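Local coordinates for protein chorismate mutase (Paraburkholderia phymatum, PDB 5TS9) that probably catalyses the rearrangement of chorismate to prephenate, as an all-helical member of the type II chorismate mutase family, at residues Q11-F15 and V128-I134. Numbering follows the deposited sequence.
Sequences QQDAF and VAPLRSI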
ATOM      1  N   GLN A  11     -10.853  -1.870 -26.327  1.00 41.88           N
ATOM      2  CA  GLN A  11      -9.652  -1.993 -25.513  1.00 44.19           C
ATOM      3  C   GLN A  11      -9.861  -1.366 -24.141  1.00 48.67           C
ATOM      4  O   GLN A  11      -9.503  -1.965 -23.123  1.00 47.33           O
ATOM      5  CB  GLN A  11      -8.460  -1.348 -26.223  1.00 47.18           C
ATOM      6  CG  GLN A  11      -7.564  -2.321 -26.979  1.00 46.99           C
ATOM      7  CD  GLN A  11      -6.450  -1.619 -27.752  1.00 50.96           C
ATOM      8  OE1 GLN A  11      -6.192  -0.428 -27.550  1.00 48.66           O
ATOM      9  NE2 GLN A  11      -5.791  -2.358 -28.655  1.00 47.81           N
ATOM     10  N   GLN A  12     -10.460  -0.168 -24.093  1.00 56.60           N
ATOM     11  CA  GLN A  12     -10.719   0.492 -22.816  1.00 62.18           C
ATOM     12  C   GLN A  12     -11.580  -0.361 -21.897  1.00 59.74           C
ATOM     13  O   GLN A  12     -11.567  -0.151 -20.679  1.00 63.33           O
ATOM     14  CB  GLN A  12     -11.389   1.853 -23.049  1.00 67.56           C
ATOM     15  N   ASP A  13     -12.337  -1.307 -22.458  1.00 58.38           N
ATOM     16  CA  ASP A  13     -13.096  -2.271 -21.679  1.00 53.09           C
ATOM     17  C   ASP A  13     -12.314  -3.532 -21.371  1.00 43.26           C
ATOM     18  O   ASP A  13     -12.708  -4.275 -20.466  1.00 34.92           O
ATOM     19  CB  ASP A  13     -14.376  -2.695 -22.416  1.00 53.53           C
ATOM     20  CG  ASP A  13     -15.440  -1.628 -22.399  1.00 63.20           C
ATOM     21  OD1 ASP A  13     -16.499  -1.849 -23.023  1.00 65.82           O
ATOM     22  OD2 ASP A  13     -15.211  -0.565 -21.773  1.00 71.04           O
ATOM     23  N   ALA A  14     -11.237  -3.796 -22.117  1.00 42.19           N
ATOM     24  CA  ALA A  14     -10.637  -5.129 -22.111  1.00 45.99           C
ATOM     25  C   ALA A  14     -10.082  -5.513 -20.742  1.00 35.53           C
ATOM     26  O   ALA A  14     -10.051  -6.702 -20.390  1.00 35.06           O
ATOM     27  CB  ALA A  14      -9.536  -5.200 -23.163  1.00 51.38           C
ATOM     28  N   PHE A  15      -9.637  -4.540 -19.961  1.00 27.96           N
ATOM     29  CA  PHE A  15      -9.091  -4.835 -18.643  1.00 26.42           C
ATOM     30  C   PHE A  15     -10.160  -4.873 -17.558  1.00 26.40           C
ATOM     31  O   PHE A  15      -9.834  -5.152 -16.391  1.00 22.43           O
ATOM     32  CB  PHE A  15      -8.005  -3.809 -18.285  1.00 28.64           C
ATOM     33  CG  PHE A  15      -6.732  -3.977 -19.076  1.00 26.16           C
ATOM     34  CD1 PHE A  15      -5.823  -4.966 -18.745  1.00 24.55           C
ATOM     35  CD2 PHE A  15      -6.457  -3.164 -20.167  1.00 36.82           C
ATOM     36  CE1 PHE A  15      -4.653  -5.142 -19.480  1.00 24.41           C
ATOM     37  CE2 PHE A  15      -5.294  -3.332 -20.907  1.00 28.88           C
ATOM     38  CZ  PHE A  15      -4.390  -4.313 -20.565  1.00 23.68           C
ATOM     39  N   VAL A 128      -6.196 -11.339 -21.060  1.00 30.22           N
ATOM     40  CA  VAL A 128      -5.826 -10.001 -21.514  1.00 25.03           C
ATOM     41  C   VAL A 128      -4.337  -9.898 -21.845  1.00 32.89           C
ATOM     42  O   VAL A 128      -3.845  -8.806 -22.156  1.00 32.28           O
ATOM     43  CB  VAL A 128      -6.254  -8.935 -20.491  1.00 32.68           C
ATOM     44  CG1 VAL A 128      -5.241  -8.806 -19.350  1.00 28.96           C
ATOM     45  CG2 VAL A 128      -6.490  -7.617 -21.174  1.00 36.86           C
ATOM     46  N   ALA A 129      -3.618 -11.021 -21.820  1.00 28.26           N
ATOM     47  CA  ALA A 129      -2.195 -11.128 -22.109  1.00 31.36           C
ATOM     48  C   ALA A 129      -1.747 -10.299 -23.311  1.00 41.78           C
ATOM     49  O   ALA A 129      -0.707  -9.638 -23.228  1.00 45.22           O
ATOM     50  CB  ALA A 129      -1.816 -12.596 -22.329  1.00 36.21           C
ATOM     51  N   PRO A 130      -2.472 -10.306 -24.443  1.00 48.37           N
ATOM     52  CA  PRO A 130      -2.020  -9.480 -25.574  1.00 55.21           C
ATOM     53  C   PRO A 130      -1.837  -8.011 -25.231  1.00 53.64           C
ATOM     54  O   PRO A 130      -0.828  -7.427 -25.634  1.00 58.45           O
ATOM     55  CB  PRO A 130      -3.126  -9.677 -26.621  1.00 58.23           C
ATOM     56  CG  PRO A 130      -3.687 -10.998 -26.317  1.00 56.79           C
ATOM     57  CD  PRO A 130      -3.645 -11.124 -24.822  1.00 50.63           C
ATOM     58  N   LEU A 131      -2.760  -7.398 -24.484  1.00 41.30           N
ATOM     59  CA  LEU A 131      -2.719  -5.953 -24.284  1.00 33.36           C
ATOM     60  C   LEU A 131      -1.808  -5.515 -23.148  1.00 30.42           C
ATOM     61  O   LEU A 131      -1.719  -4.310 -22.888  1.00 30.87           O
ATOM     62  CB  LEU A 131      -4.124  -5.414 -24.029  1.00 26.88           C
ATOM     63  CG  LEU A 131      -5.128  -5.898 -25.065  1.00 33.53           C
ATOM     64  CD1 LEU A 131      -6.467  -6.004 -24.421  1.00 38.00           C
ATOM     65  CD2 LEU A 131      -5.175  -4.959 -26.255  1.00 37.60           C
ATOM     66  N   ARG A 132      -1.149  -6.447 -22.455  1.00 29.96           N
ATOM     67  CA  ARG A 132      -0.368  -6.063 -21.286  1.00 27.87           C
ATOM     68  C   ARG A 132       0.896  -5.293 -21.656  1.00 29.06           C
ATOM     69  O   ARG A 132       1.402  -4.522 -20.835  1.00 24.22           O
ATOM     70  CB  ARG A 132      -0.034  -7.311 -20.464  1.00 29.91           C
ATOM     71  CG  ARG A 132      -1.258  -7.915 -19.766  1.00 22.98           C
ATOM     72  CD  ARG A 132      -0.877  -9.117 -18.931  1.00 22.65           C
ATOM     73  NE  ARG A 132      -0.086  -8.703 -17.771  1.00 24.84           N
ATOM     74  CZ  ARG A 132       0.510  -9.543 -16.934  1.00 24.98           C
ATOM     75  NH1 ARG A 132       0.414 -10.859 -17.141  1.00 22.17           N
ATOM     76  NH2 ARG A 132       1.196  -9.065 -15.896  1.00 24.20           N
ATOM     77  N   SER A 133       1.408  -5.454 -22.876  1.00 27.96           N
ATOM     78  CA  SER A 133       2.585  -4.708 -23.301  1.00 27.48           C
ATOM     79  C   SER A 133       2.253  -3.640 -24.339  1.00 33.08           C
ATOM     80  O   SER A 133       3.162  -3.110 -24.986  1.00 29.83           O
ATOM     81  CB  SER A 133       3.650  -5.664 -23.831  1.00 40.40           C
ATOM     82  OG  SER A 133       3.218  -6.285 -25.031  1.00 42.14           O
ATOM     83  N   ILE A 134       0.973  -3.305 -24.498  1.00 28.36           N
ATOM     84  CA  ILE A 134       0.540  -2.307 -25.463  1.00 34.39           C
ATOM     85  C   ILE A 134       0.885  -0.921 -24.938  1.00 33.33           C
ATOM     86  O   ILE A 134       0.965  -0.699 -23.730  1.00 27.69           O
ATOM     87  CB  ILE A 134      -0.968  -2.474 -25.740  1.00 39.08           C
ATOM     88  CG1 ILE A 134      -1.337  -1.895 -27.091  1.00 41.31           C
ATOM     89  CG2 ILE A 134      -1.812  -1.845 -24.631  1.00 39.88           C
ATOM     90  CD1 ILE A 134      -2.788  -2.088 -27.421  1.00 47.94           C
TER
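Phe15 and Val128 bring the short helix at the chain's amino end against segment 128-134, which runs from the last residue of helix 106-128 into the loop before helix 137-151; their CA atoms lie 6.8 Å apart, and those of Gln11 and Leu131 8.1 Å. Each backbone turns tightly on itself: Ala14 N bonds to Gln11 O, and Leu131 N to Val128 O. No backbone-to-backbone bond joins the two turns; side chains, with the Leu131 carbonyl, make the contact. With CG anti to its carbonyl carbon (chi1 -72°), the Phe15 ring reaches across to the loop. Val128 CG2 lies over one face in a CH-pi contact, 3.8 Å from the ring centroid and 25° off the normal, whereas Leu131 O meets the ring edge in its plane, 3.5 Å from Phe15 CZ. Leu131 serves three residues: CB meets Phe15 CZ at 3.6 Å, CD1 presses on Ala14 CB at 3.4 Å, a tight fit, and CD2 touches CG and NE2 of Gln11. The extended Gln11 chain ends beside Ile134, with Gln11 NE2 3.3 Å from Ile134 CD1. Outside the two segments Phe15 packs on helix 137-151 through Leu140, Ala144 and Cys137, which is disulfide-bonded to Cys170, and Arg132 forms a salt bridge with Asp69 and a hydrogen bond to Ile169 O. The join thus illustrates weakly directional van der Waals and CH-pi packing: methyl groups, one aromatic ring and an amide lying against methyls, without hydrogen bond or salt bridge between the segments.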